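Local structure of probable acrylyl-CoA reductase AcuI (Escherichia coli, 1O89) at residues Asn61-Leu66 with Val111-Trp116; Gly117-Gln122 with Ile319-Ala324; Ala139-Ile144 with Ser310-Ala315; Cys155-Glu160 with Arg296-Gln301; Ser203-Leu208 with Ser214-Arg219. The protein probably catalyses the NADPH-dependent reduction of acrylyl-CoA to propanoyl-CoA, working as a homodimer of the zinc-containing alcohol dehydrogenase family. One frame throughout, in Å; residues are numbered along the deposited sequence.

Contact 1: Asn61-Leu66 with Val111-Trp116; sequences NYKDAL and VGENHW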
# COMPACT_ATOMS: atom_id res chain seq x y z
N ASN A 61 21.52 -18.87 0.31
CA ASN A 61 20.21 -18.36 0.80
C ASN A 61 19.24 -19.50 0.98
O ASN A 61 19.49 -20.62 0.53
CB ASN A 61 19.60 -17.33 -0.15
CG ASN A 61 20.20 -15.95 0.03
OD1 ASN A 61 19.83 -15.23 0.95
ND2 ASN A 61 21.13 -15.58 -0.85
N TYR A 62 18.12 -19.23 1.65
CA TYR A 62 17.12 -20.27 1.87
C TYR A 62 16.62 -20.82 0.53
O TYR A 62 16.45 -22.03 0.38
CB TYR A 62 15.96 -19.76 2.75
CG TYR A 62 15.06 -20.85 3.27
CD1 TYR A 62 15.58 -21.92 4.02
CD2 TYR A 62 13.69 -20.82 3.04
CE1 TYR A 62 14.75 -22.93 4.51
CE2 TYR A 62 12.84 -21.84 3.53
CZ TYR A 62 13.39 -22.88 4.27
OH TYR A 62 12.58 -23.88 4.75
N LYS A 63 16.42 -19.93 -0.45
CA LYS A 63 15.99 -20.34 -1.80
C LYS A 63 16.96 -21.37 -2.40
O LYS A 63 16.51 -22.37 -2.98
CB LYS A 63 15.89 -19.13 -2.74
CG LYS A 63 14.73 -18.17 -2.43
CD LYS A 63 14.00 -17.67 -3.71
CE LYS A 63 14.63 -16.39 -4.29
NZ LYS A 63 13.78 -15.74 -5.36
N ASP A 64 18.26 -21.11 -2.26
CA ASP A 64 19.32 -22.00 -2.75
C ASP A 64 19.36 -23.34 -2.03
O ASP A 64 19.70 -24.37 -2.62
CB ASP A 64 20.71 -21.35 -2.61
CG ASP A 64 20.80 -20.00 -3.28
OD1 ASP A 64 20.46 -19.91 -4.47
OD2 ASP A 64 21.23 -18.97 -2.71
N ALA A 65 19.03 -23.32 -0.73
CA ALA A 65 19.01 -24.52 0.10
C ALA A 65 17.87 -25.47 -0.30
O ALA A 65 18.04 -26.69 -0.30
CB ALA A 65 18.88 -24.14 1.57
N LEU A 66 16.72 -24.89 -0.63
CA LEU A 66 15.57 -25.67 -1.11
C LEU A 66 15.90 -26.29 -2.46
O LEU A 66 15.67 -27.49 -2.68
CB LEU A 66 14.34 -24.77 -1.24
CG LEU A 66 13.78 -24.16 0.06
CD1 LEU A 66 13.00 -22.88 -0.22
CD2 LEU A 66 12.91 -25.14 0.83
N VAL A 111 18.41 -15.11 -11.45
CA VAL A 111 19.70 -15.77 -11.38
C VAL A 111 19.69 -16.77 -10.22
O VAL A 111 19.19 -16.49 -9.14
CB VAL A 111 20.85 -14.74 -11.22
CG1 VAL A 111 22.19 -15.42 -11.12
CG2 VAL A 111 20.85 -13.75 -12.40
N GLY A 112 20.25 -17.95 -10.46
CA GLY A 112 20.14 -19.05 -9.51
C GLY A 112 18.83 -19.81 -9.52
O GLY A 112 18.72 -20.82 -8.82
N GLU A 113 17.85 -19.35 -10.29
CA GLU A 113 16.53 -19.97 -10.36
C GLU A 113 16.20 -20.45 -11.77
O GLU A 113 16.01 -21.65 -11.99
CB GLU A 113 15.44 -19.01 -9.87
CG GLU A 113 15.66 -18.48 -8.47
CD GLU A 113 14.57 -17.52 -8.03
OE1 GLU A 113 13.52 -17.99 -7.53
OE2 GLU A 113 14.76 -16.30 -8.21
N ASN A 114 16.11 -19.53 -12.72
CA ASN A 114 15.90 -19.89 -14.11
C ASN A 114 17.04 -19.44 -15.03
O ASN A 114 16.93 -19.52 -16.26
CB ASN A 114 14.53 -19.39 -14.60
CG ASN A 114 14.39 -17.88 -14.53
OD1 ASN A 114 15.38 -17.13 -14.50
ND2 ASN A 114 13.15 -17.41 -14.52
N HIS A 115 18.14 -19.00 -14.42
CA HIS A 115 19.31 -18.57 -15.15
C HIS A 115 20.53 -18.95 -14.31
O HIS A 115 20.58 -18.63 -13.14
CB HIS A 115 19.23 -17.06 -15.41
CG HIS A 115 20.41 -16.49 -16.12
ND1 HIS A 115 20.33 -15.96 -17.39
CD2 HIS A 115 21.70 -16.35 -15.74
CE1 HIS A 115 21.52 -15.53 -17.76
NE2 HIS A 115 22.37 -15.75 -16.78
N TRP A 116 21.50 -19.65 -14.89
CA TRP A 116 22.67 -20.15 -14.16
C TRP A 116 23.29 -19.06 -13.31
O TRP A 116 23.64 -18.00 -13.81
CB TRP A 116 23.73 -20.73 -15.10
CG TRP A 116 23.41 -22.10 -15.66
CD1 TRP A 116 22.23 -22.79 -15.54
CD2 TRP A 116 24.28 -22.93 -16.41
NE1 TRP A 116 22.32 -24.00 -16.18
CE2 TRP A 116 23.57 -24.12 -16.72
CE3 TRP A 116 25.60 -22.80 -16.87
CZ2 TRP A 116 24.14 -25.16 -17.46
CZ3 TRP A 116 26.16 -23.85 -17.59
CH2 TRP A 116 25.43 -25.01 -17.88
O HOH W 1 19.10 -20.72 -6.28
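Lys63, on the first turn of helix 62-69, reaches across to Glu113 in the loop 111-116. From CB, which points toward that loop, the chain bends at chi2 (-138°) and again at chi3 (-89°). From CD outward it meets the glutamate: CD of Lys63 comes to 3.9 Å from OE1 of Glu113, and CE closes to 3.8 Å from the same oxygen. The ammonium ends between the two carboxylate oxygens, with Lys63 NZ 3.1 Å from both Glu113 OE1 and Glu113 OE2. Both bonds of this bidentate salt bridge are weak. Glu113, extended beyond CG, brings its carboxylate out from the loop to meet it.

Asp64 turns back to its own helix start, its OD2 receiving the N-H of Asn61 at 3.0 Å. Gly112 suits the bend before Glu113, where a CB would jam against the preceding carbonyl.

The salt bridge joins this helix start, where Tyr62 binds NADP(+), to the loop between strands 103-107 and 122-125, beside the cofactor site: the Lys63 side chain is about 6 Å from that of Ser288, another NADP(+)-binding residue. Long, oppositely charged side chains suit this partly exposed place; with two weak bonds, the attraction is probably more electrostatic than directional.

Contact 2: Gly117-Gln122 with Ile319-Ala324; sequences GGLAEQ and ISLSEA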
# COMPACT_ATOMS: atom_id res chain seq x y z
N GLY A 117 23.48 -19.35 -12.03
CA GLY A 117 23.85 -18.35 -11.06
C GLY A 117 25.19 -18.53 -10.41
O GLY A 117 26.15 -18.94 -11.05
N GLY A 118 25.24 -18.26 -9.11
CA GLY A 118 26.47 -17.93 -8.42
C GLY A 118 27.34 -19.06 -7.94
O GLY A 118 28.51 -18.83 -7.65
N LEU A 119 26.82 -20.27 -7.86
CA LEU A 119 27.60 -21.38 -7.31
C LEU A 119 28.43 -22.02 -8.42
O LEU A 119 28.29 -23.18 -8.77
CB LEU A 119 26.70 -22.39 -6.57
CG LEU A 119 26.24 -22.06 -5.12
CD1 LEU A 119 27.10 -21.05 -4.39
CD2 LEU A 119 24.87 -21.51 -5.14
N ALA A 120 29.35 -21.22 -8.94
CA ALA A 120 30.14 -21.56 -10.10
C ALA A 120 31.29 -20.57 -10.21
O ALA A 120 31.18 -19.45 -9.71
CB ALA A 120 29.29 -21.51 -11.35
N GLU A 121 32.38 -20.97 -10.86
CA GLU A 121 33.54 -20.08 -11.02
C GLU A 121 33.24 -18.94 -11.99
O GLU A 121 33.91 -17.91 -11.96
CB GLU A 121 34.77 -20.85 -11.50
CG GLU A 121 35.28 -21.83 -10.47
CD GLU A 121 36.46 -22.65 -10.94
OE1 GLU A 121 36.65 -22.82 -12.17
OE2 GLU A 121 37.21 -23.13 -10.07
N GLN A 122 32.26 -19.14 -12.86
CA GLN A 122 31.86 -18.10 -13.78
C GLN A 122 30.35 -18.02 -13.91
O GLN A 122 29.67 -19.04 -13.85
CB GLN A 122 32.45 -18.36 -15.16
CG GLN A 122 33.96 -18.61 -15.20
CD GLN A 122 34.46 -18.72 -16.62
OE1 GLN A 122 33.86 -18.15 -17.52
NE2 GLN A 122 35.55 -19.46 -16.82
N ILE A 319 32.17 -22.11 2.91
CA ILE A 319 32.20 -23.47 2.40
C ILE A 319 32.62 -23.51 0.93
O ILE A 319 32.44 -22.53 0.18
CB ILE A 319 30.81 -24.16 2.60
CG1 ILE A 319 29.78 -23.67 1.58
CG2 ILE A 319 30.28 -23.91 4.01
CD1 ILE A 319 28.43 -24.40 1.68
N SER A 320 33.17 -24.64 0.52
CA SER A 320 33.46 -24.87 -0.88
C SER A 320 32.17 -25.36 -1.57
O SER A 320 31.20 -25.73 -0.90
CB SER A 320 34.60 -25.89 -1.02
OG SER A 320 34.15 -27.19 -0.73
N LEU A 321 32.17 -25.35 -2.89
CA LEU A 321 31.03 -25.83 -3.66
C LEU A 321 30.65 -27.27 -3.29
O LEU A 321 29.47 -27.60 -3.22
CB LEU A 321 31.35 -25.76 -5.15
CG LEU A 321 31.38 -24.35 -5.73
CD1 LEU A 321 32.19 -24.34 -7.01
CD2 LEU A 321 29.96 -23.84 -5.99
N SER A 322 31.65 -28.10 -3.03
CA SER A 322 31.43 -29.53 -2.77
C SER A 322 30.72 -29.78 -1.44
O SER A 322 30.13 -30.84 -1.25
CB SER A 322 32.76 -30.29 -2.82
OG SER A 322 33.61 -29.89 -1.76
N GLU A 323 30.80 -28.82 -0.52
CA GLU A 323 30.07 -28.88 0.76
C GLU A 323 28.66 -28.30 0.71
O GLU A 323 27.91 -28.43 1.67
CB GLU A 323 30.84 -28.12 1.84
CG GLU A 323 32.22 -28.67 2.14
CD GLU A 323 33.00 -27.74 3.03
OE1 GLU A 323 32.86 -27.87 4.27
OE2 GLU A 323 33.75 -26.90 2.51
N ALA A 324 28.29 -27.65 -0.39
CA ALA A 324 26.99 -27.01 -0.50
C ALA A 324 25.81 -27.97 -0.33
O ALA A 324 24.82 -27.59 0.28
CB ALA A 324 26.87 -26.23 -1.83
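Leu321 holds CG beside its backbone N (chi1 -72°), and chi2 of 158° swings CD2 onto Leu119. That methyl does all the touching from its side. It lies 3.6 Å from Leu119 CB and 3.3 Å from Leu119 O, so it rests on the root of the residue and its carbonyl group instead of on its branched end. The Leu119 side chain, whose second torsion departs from the staggered values, also touches Pro82, Ser58 and Val342.

The backbone explains why the carbonyl is presented in this way. Leu119 is the centre of an inverse gamma turn, closed by a weak bond from Ala120 N to Gly118 O of 2.8 Å. On the other side, Glu323 folds back on its segment: Ser320 N gives an almost straight bond (176°) to Glu323 OE2, which it meets from above the carboxylate plane, consistent with a fixed turn at Leu321.

A leucine suits each place, since Val342 of strand 340-343 touches both and makes the pair part of an apolar layer. The contact thus joins the loop before strand 122-125, in the GroES-like domain, to the link between strand 317-319 and helix 324-332, matching the return of the C-terminal chain to the catalytic domain in medium-chain dehydrogenases.

Contact 3: Ala139-Ile144 with Ser310-Ala315; sequences ARKAMI and SFYTQA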
# COMPACT_ATOMS: atom_id res chain seq x y z
N ALA A 139 33.47 -8.05 -2.04
CA ALA A 139 32.73 -9.25 -2.42
C ALA A 139 32.20 -10.03 -1.21
O ALA A 139 31.04 -10.39 -1.16
CB ALA A 139 33.64 -10.15 -3.28
N ARG A 140 33.05 -10.27 -0.22
CA ARG A 140 32.64 -11.04 0.95
C ARG A 140 31.54 -10.33 1.73
O ARG A 140 30.52 -10.92 2.04
CB ARG A 140 33.84 -11.32 1.87
CG ARG A 140 33.59 -12.38 2.93
CD ARG A 140 34.87 -12.85 3.63
NE ARG A 140 34.60 -13.91 4.59
CZ ARG A 140 34.14 -13.73 5.83
NH1 ARG A 140 33.86 -12.51 6.30
NH2 ARG A 140 33.94 -14.78 6.62
N LYS A 141 31.75 -9.06 2.05
CA LYS A 141 30.77 -8.26 2.77
C LYS A 141 29.46 -8.20 2.01
O LYS A 141 28.39 -8.30 2.60
CB LYS A 141 31.28 -6.83 3.02
CG LYS A 141 32.46 -6.73 3.97
CD LYS A 141 32.91 -5.28 4.14
CE LYS A 141 33.99 -5.13 5.20
NZ LYS A 141 34.00 -3.75 5.81
N ALA A 142 29.54 -8.05 0.69
CA ALA A 142 28.33 -7.96 -0.13
C ALA A 142 27.51 -9.24 -0.03
O ALA A 142 26.30 -9.20 -0.01
CB ALA A 142 28.68 -7.67 -1.58
N MET A 143 28.16 -10.39 0.04
CA MET A 143 27.43 -11.64 0.15
C MET A 143 26.93 -11.89 1.56
O MET A 143 25.95 -12.60 1.72
CB MET A 143 28.28 -12.80 -0.34
CG MET A 143 28.60 -12.68 -1.82
SD MET A 143 27.10 -12.75 -2.79
CE MET A 143 26.78 -11.07 -3.14
N ILE A 144 27.61 -11.35 2.57
CA ILE A 144 27.11 -11.38 3.93
C ILE A 144 25.77 -10.63 3.99
O ILE A 144 24.80 -11.15 4.55
CB ILE A 144 28.12 -10.75 4.92
CG1 ILE A 144 29.31 -11.69 5.13
CG2 ILE A 144 27.44 -10.42 6.29
CD1 ILE A 144 30.48 -11.03 5.79
N SER A 310 29.43 -3.81 13.54
CA SER A 310 29.18 -5.07 14.25
C SER A 310 28.36 -6.07 13.43
O SER A 310 28.38 -7.27 13.71
CB SER A 310 28.46 -4.80 15.58
OG SER A 310 27.25 -4.08 15.38
N PHE A 311 27.66 -5.58 12.42
CA PHE A 311 26.90 -6.44 11.53
C PHE A 311 27.81 -7.30 10.62
O PHE A 311 27.48 -8.45 10.33
CB PHE A 311 25.96 -5.58 10.67
CG PHE A 311 25.17 -6.37 9.69
CD1 PHE A 311 24.00 -7.01 10.08
CD2 PHE A 311 25.59 -6.48 8.38
CE1 PHE A 311 23.26 -7.75 9.17
CE2 PHE A 311 24.86 -7.21 7.46
CZ PHE A 311 23.70 -7.85 7.85
N TYR A 312 28.94 -6.73 10.17
CA TYR A 312 29.87 -7.42 9.26
C TYR A 312 30.77 -8.43 9.95
O TYR A 312 31.15 -9.43 9.34
CB TYR A 312 30.77 -6.41 8.51
CG TYR A 312 30.05 -5.43 7.62
CD1 TYR A 312 29.69 -5.77 6.31
CD2 TYR A 312 29.74 -4.15 8.07
CE1 TYR A 312 29.03 -4.86 5.48
CE2 TYR A 312 29.08 -3.24 7.26
CZ TYR A 312 28.73 -3.60 5.97
OH TYR A 312 28.07 -2.70 5.15
N THR A 313 31.13 -8.16 11.21
CA THR A 313 32.03 -9.05 11.96
C THR A 313 31.35 -10.33 12.44
O THR A 313 32.02 -11.19 13.01
CB THR A 313 32.72 -8.33 13.20
OG1 THR A 313 31.74 -7.98 14.26
CG2 THR A 313 33.34 -6.99 12.77
N GLN A 314 30.04 -10.47 12.23
CA GLN A 314 29.33 -11.69 12.63
C GLN A 314 29.99 -12.91 11.99
O GLN A 314 30.44 -12.86 10.85
CB GLN A 314 27.84 -11.62 12.24
CG GLN A 314 27.05 -10.49 12.93
CD GLN A 314 25.58 -10.82 13.19
OE1 GLN A 314 24.76 -10.84 12.26
NE2 GLN A 314 25.24 -11.04 14.47
N ALA A 315 30.05 -14.00 12.75
CA ALA A 315 30.62 -15.26 12.27
C ALA A 315 29.84 -15.80 11.07
O ALA A 315 28.64 -15.99 11.15
CB ALA A 315 30.62 -16.28 13.38
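Lys141 crosses the Tyr312 ring at about a right angle, with CB, CG and CD all lying near CD1, and carries its ammonium over the ring face. CG of Lys141 lies 3.8 Å from CD1 of Tyr312, with CB and CD of the lysine at much the same distance from that carbon, so three successive methylenes pack against it. Beyond CG the lysine is extended, which lifts NZ to 4.8 Å from the centroid of the Tyr312 ring and only 14° off the ring normal, a cation-pi arrangement. Lysine is apt here: its methylenes pack on a largely buried aromatic while the residue itself is partly exposed, and the electron-rich phenol ring would be expected to favour the nearby cation.

One helical turn further in, Ile144 makes the part without charge. With chi1 at -73°, CG1 stands beside the backbone N and CG2 lies anti to it, so the two branches part. CG2 of Ile144 meets Phe311 CE2 at 4.3 Å, and Ile144 CD1 comes to 4.0 Å from Tyr312 O. A branched residue can thus serve both neighbours at once.

Around this pair of short segments, Tyr312 also rests on Leu137 and Leu307, and Arg140 forms a salt bridge with Glu318. Helix 139-161 packs with Ile144 on Leu341 of strand 340-343, and with Met143 on strands 51-59 and 85-93, so that helix 309-312 covers a further side of its N-terminal end.

Contact 4: Cys155-Glu160 with Arg296-Gln301; sequences CVMALE and RAQAWQ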
# COMPACT_ATOMS: atom_id res chain seq x y z
N CYS A 155 12.85 -2.32 2.29
CA CYS A 155 11.72 -2.17 3.22
C CYS A 155 11.85 -0.89 4.02
O CYS A 155 10.87 -0.18 4.20
CB CYS A 155 11.60 -3.36 4.16
SG CYS A 155 11.09 -4.87 3.31
N VAL A 156 13.05 -0.60 4.49
CA VAL A 156 13.29 0.60 5.29
C VAL A 156 13.03 1.83 4.44
O VAL A 156 12.38 2.78 4.88
CB VAL A 156 14.71 0.62 5.85
CG1 VAL A 156 15.06 1.99 6.41
CG2 VAL A 156 14.87 -0.47 6.92
N MET A 157 13.50 1.79 3.20
CA MET A 157 13.28 2.90 2.27
C MET A 157 11.79 3.12 1.98
O MET A 157 11.37 4.24 1.76
CB MET A 157 14.04 2.64 0.96
CG MET A 157 15.51 2.84 1.07
SD MET A 157 16.47 1.98 -0.15
CE MET A 157 16.21 2.96 -1.59
N ALA A 158 11.01 2.03 1.96
CA ALA A 158 9.57 2.11 1.76
C ALA A 158 8.93 2.86 2.91
O ALA A 158 8.06 3.69 2.68
CB ALA A 158 8.96 0.75 1.64
N LEU A 159 9.35 2.55 4.14
CA LEU A 159 8.82 3.23 5.31
C LEU A 159 9.08 4.71 5.23
O LEU A 159 8.18 5.50 5.50
CB LEU A 159 9.42 2.69 6.61
CG LEU A 159 9.16 1.21 6.92
CD1 LEU A 159 9.69 0.89 8.28
CD2 LEU A 159 7.70 0.89 6.82
N GLU A 160 10.30 5.09 4.85
CA GLU A 160 10.69 6.49 4.63
C GLU A 160 9.92 7.20 3.53
O GLU A 160 9.61 8.38 3.66
CB GLU A 160 12.18 6.59 4.31
CG GLU A 160 13.08 6.13 5.43
CD GLU A 160 14.55 6.04 5.03
OE1 GLU A 160 14.85 6.09 3.83
OE2 GLU A 160 15.39 5.94 5.94
N ARG A 296 18.05 0.14 -7.07
CA ARG A 296 18.90 -0.95 -6.61
C ARG A 296 20.23 -0.42 -6.13
O ARG A 296 20.68 -0.77 -5.04
CB ARG A 296 19.11 -1.94 -7.76
CG ARG A 296 19.88 -3.19 -7.44
CD ARG A 296 19.94 -4.16 -8.60
NE ARG A 296 18.65 -4.74 -8.94
CZ ARG A 296 18.19 -5.91 -8.49
NH1 ARG A 296 18.91 -6.66 -7.66
NH2 ARG A 296 17.00 -6.35 -8.88
N ALA A 297 20.86 0.42 -6.94
CA ALA A 297 22.13 1.05 -6.58
C ALA A 297 21.93 1.93 -5.34
O ALA A 297 22.76 1.93 -4.43
CB ALA A 297 22.66 1.88 -7.72
N GLN A 298 20.81 2.65 -5.31
CA GLN A 298 20.49 3.49 -4.18
C GLN A 298 20.45 2.68 -2.88
O GLN A 298 20.94 3.14 -1.85
CB GLN A 298 19.17 4.21 -4.43
CG GLN A 298 18.69 5.07 -3.28
CD GLN A 298 17.34 5.73 -3.56
OE1 GLN A 298 16.94 6.65 -2.85
NE2 GLN A 298 16.65 5.26 -4.60
N ALA A 299 19.90 1.47 -2.93
CA ALA A 299 19.77 0.65 -1.74
C ALA A 299 21.11 0.16 -1.25
O ALA A 299 21.32 0.06 -0.03
CB ALA A 299 18.85 -0.55 -1.98
N TRP A 300 22.00 -0.18 -2.17
CA TRP A 300 23.32 -0.66 -1.79
C TRP A 300 24.12 0.45 -1.15
O TRP A 300 24.87 0.19 -0.22
CB TRP A 300 24.08 -1.28 -2.97
CG TRP A 300 23.65 -2.69 -3.22
CD1 TRP A 300 22.82 -3.12 -4.21
CD2 TRP A 300 23.98 -3.85 -2.44
NE1 TRP A 300 22.62 -4.48 -4.11
CE2 TRP A 300 23.32 -4.95 -3.03
CE3 TRP A 300 24.79 -4.07 -1.32
CZ2 TRP A 300 23.43 -6.24 -2.53
CZ3 TRP A 300 24.91 -5.35 -0.82
CH2 TRP A 300 24.23 -6.43 -1.44
N GLN A 301 23.99 1.67 -1.65
CA GLN A 301 24.67 2.83 -1.07
C GLN A 301 24.17 3.07 0.36
O GLN A 301 24.96 3.35 1.26
CB GLN A 301 24.41 4.07 -1.92
CG GLN A 301 25.37 5.19 -1.67
CD GLN A 301 24.75 6.41 -1.00
OE1 GLN A 301 23.86 6.28 -0.13
NE2 GLN A 301 25.23 7.59 -1.37
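Apolar contact comes first: Met157 of helix 139-161 sets its sulfur on Ala299 of helix 293-306. CG of the methionine stands beside its backbone N (chi1 -75°), and the chain runs outward before bending at chi3 (76°), which sets sulfur and methyl against different residues. Met157 SD touches Ala299 at 3.9 Å from its CB and no farther from its CA. An alanine is small enough to let the sulfur come up to the backbone of helix 293-306.

Apolar-to-amide contact forms the second kind. CE of Met157 sits 3.6 Å from Gln298 CD and 3.8 Å from Gln298 NE2. The methyl rests over the face of the carboxamide, nearly above CD, with Gln298 CG beside it. Gln298 places its CG anti to the backbone N (chi1 177°) and stays extended; glutamine suits an exposed place where its amide face can cover a methyl. No hydrogen bond crosses between the two segments.

Charge enters nearby, where Glu160 forms a salt bridge with Arg302. Ala299 also touches Phe150, two turns before Met157 in helix 139-161. That helix lays Cys155, Val156 and Leu159 on Ile237 of strand 233-238, so the pairing is helix-on-helix packing beside the parallel sheet of the Rossmann-type nucleotide-binding domain.

Contact 5: Ser203-Leu208 with Ser214-Arg219; sequences STHEYL and SRVLPR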
# COMPACT_ATOMS: atom_id res chain seq x y z
N SER A 203 14.07 -19.05 21.52
CA SER A 203 15.54 -19.15 21.55
C SER A 203 16.31 -17.97 20.93
O SER A 203 17.55 -17.94 21.02
CB SER A 203 15.97 -20.45 20.85
OG SER A 203 15.56 -20.44 19.49
N THR A 204 15.62 -17.02 20.29
CA THR A 204 16.28 -15.85 19.70
C THR A 204 16.07 -14.55 20.47
O THR A 204 16.64 -13.53 20.10
CB THR A 204 15.85 -15.65 18.20
OG1 THR A 204 14.45 -15.35 18.12
CG2 THR A 204 15.99 -16.95 17.41
N HIS A 205 15.28 -14.58 21.54
CA HIS A 205 14.94 -13.38 22.33
C HIS A 205 16.14 -12.47 22.64
O HIS A 205 16.08 -11.26 22.46
CB HIS A 205 14.27 -13.79 23.66
CG HIS A 205 13.24 -12.82 24.16
ND1 HIS A 205 13.58 -11.70 24.89
CD2 HIS A 205 11.89 -12.81 24.05
CE1 HIS A 205 12.48 -11.03 25.20
NE2 HIS A 205 11.44 -11.68 24.70
N GLU A 206 17.23 -13.08 23.10
CA GLU A 206 18.44 -12.35 23.52
C GLU A 206 19.21 -11.75 22.33
O GLU A 206 19.59 -10.58 22.35
CB GLU A 206 19.37 -13.26 24.32
CG GLU A 206 18.73 -13.95 25.52
CD GLU A 206 18.61 -13.04 26.73
OE1 GLU A 206 19.53 -13.07 27.59
OE2 GLU A 206 17.61 -12.31 26.84
N TYR A 207 19.43 -12.57 21.31
CA TYR A 207 20.10 -12.15 20.07
C TYR A 207 19.44 -10.92 19.42
O TYR A 207 20.13 -10.02 18.94
CB TYR A 207 20.12 -13.33 19.10
CG TYR A 207 20.50 -12.99 17.67
CD1 TYR A 207 21.81 -12.66 17.34
CD2 TYR A 207 19.55 -13.01 16.66
CE1 TYR A 207 22.17 -12.35 16.04
CE2 TYR A 207 19.90 -12.70 15.35
CZ TYR A 207 21.21 -12.38 15.05
OH TYR A 207 21.55 -12.07 13.75
N LEU A 208 18.11 -10.90 19.41
CA LEU A 208 17.35 -9.82 18.79
C LEU A 208 17.51 -8.48 19.52
O LEU A 208 17.55 -7.43 18.88
CB LEU A 208 15.87 -10.21 18.70
CG LEU A 208 15.57 -11.36 17.73
CD1 LEU A 208 14.12 -11.77 17.83
CD2 LEU A 208 15.92 -10.97 16.30
N SER A 214 13.88 -3.23 21.17
CA SER A 214 13.55 -2.86 22.56
C SER A 214 12.69 -3.92 23.24
O SER A 214 12.76 -4.07 24.46
CB SER A 214 12.84 -1.52 22.63
OG SER A 214 13.57 -0.52 21.93
N ARG A 215 11.85 -4.61 22.47
CA ARG A 215 11.08 -5.73 23.02
C ARG A 215 10.82 -6.80 21.96
O ARG A 215 10.87 -6.54 20.76
CB ARG A 215 9.76 -5.26 23.66
CG ARG A 215 9.35 -3.83 23.33
CD ARG A 215 8.09 -3.36 24.03
NE ARG A 215 7.02 -3.00 23.08
CZ ARG A 215 5.88 -3.66 22.92
NH1 ARG A 215 5.60 -4.76 23.63
NH2 ARG A 215 4.98 -3.23 22.04
N VAL A 216 10.53 -8.01 22.44
CA VAL A 216 10.31 -9.16 21.57
C VAL A 216 9.00 -9.87 21.92
O VAL A 216 8.81 -10.33 23.04
CB VAL A 216 11.47 -10.16 21.68
CG1 VAL A 216 11.23 -11.36 20.75
CG2 VAL A 216 12.82 -9.47 21.38
N LEU A 217 8.11 -9.97 20.93
CA LEU A 217 6.83 -10.64 21.08
C LEU A 217 6.84 -12.02 20.40
O LEU A 217 7.54 -12.20 19.40
CB LEU A 217 5.74 -9.76 20.47
CG LEU A 217 5.75 -8.29 20.91
CD1 LEU A 217 4.64 -7.51 20.26
CD2 LEU A 217 5.66 -8.19 22.43
N PRO A 218 6.08 -12.98 20.92
CA PRO A 218 5.91 -14.27 20.23
C PRO A 218 5.01 -14.19 18.99
O PRO A 218 4.07 -13.39 18.96
CB PRO A 218 5.29 -15.18 21.31
CG PRO A 218 4.63 -14.25 22.28
CD PRO A 218 5.35 -12.93 22.20
N ARG A 219 5.29 -15.02 17.99
CA ARG A 219 4.50 -15.05 16.76
C ARG A 219 3.08 -15.56 17.00
O ARG A 219 2.18 -15.29 16.20
CB ARG A 219 5.18 -15.93 15.70
CG ARG A 219 4.66 -15.73 14.25
CD ARG A 219 4.43 -17.04 13.47
NE ARG A 219 3.03 -17.48 13.50
CZ ARG A 219 2.53 -18.51 14.22
NH1 ARG A 219 3.29 -19.24 15.03
NH2 ARG A 219 1.23 -18.79 14.13
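The imidazole of His205 has Val216 over one face and uses its NE2 corner for a polar contact with the same residue. CB of Val216 is 3.6 Å from the ring centroid and 21° off the normal, a CH-pi contact displaced toward the rim, where His205 NE2 and Val216 CB approach to 3.4 Å. The ring is also tied weakly to the strand: NE2 of His205 donates to Val216 O at 3.4 Å, with a bent N-H...O angle of 131°. A chi1 of -148°, well off a staggered value, carries the ring across to the valine.

These residues belong to the beta-alpha-beta unit of strand 195-199, helix 205-211 and strand 213-218, part of the Rossmann-type NADP-binding fold. Along the strand the side chains alternate: Val216 faces the helix, whereas Arg215 and Leu217 point away from it, and their side chains touch Trp233.

Leu208, one helical turn after His205, meets both methyls of the valine. Leu208 CB lies 4.1 Å from Val216 CG2, and Leu208 CD1 is equally 4.1 Å from Val216 CG1. Beta-branched valine suits a strand and presents its CB to the imidazole while its two methyls reach Leu208. Leu208 also packs on Ala197 and on Ser199, an NADP(+)-binding residue, and Arg219 binds NADP(+) as well.

From the N terminus, contact 1 closes first, a loop of 44 residues within the GroES-like domain. Contact 2 opens right after it, at Gly117, and the two touch through Val111 and Gly117. Its partner segment lies near the C-terminal end, so contact 2 encloses contacts 3, 4 and 5 in successively smaller loops, and none of them cross. Contacts 3 and 4 share helix 139-161 and meet where Ala142 touches Trp300. Innermost is contact 5, local to the nucleotide-binding domain, which reaches contact 3 through Tyr207 and Gln314. Contact 2 ties the C-terminal part of the chain to the GroES-like domain, while contacts 3 and 4 fasten the consecutive helices 309-312 and 293-306 to the two ends of helix 139-161.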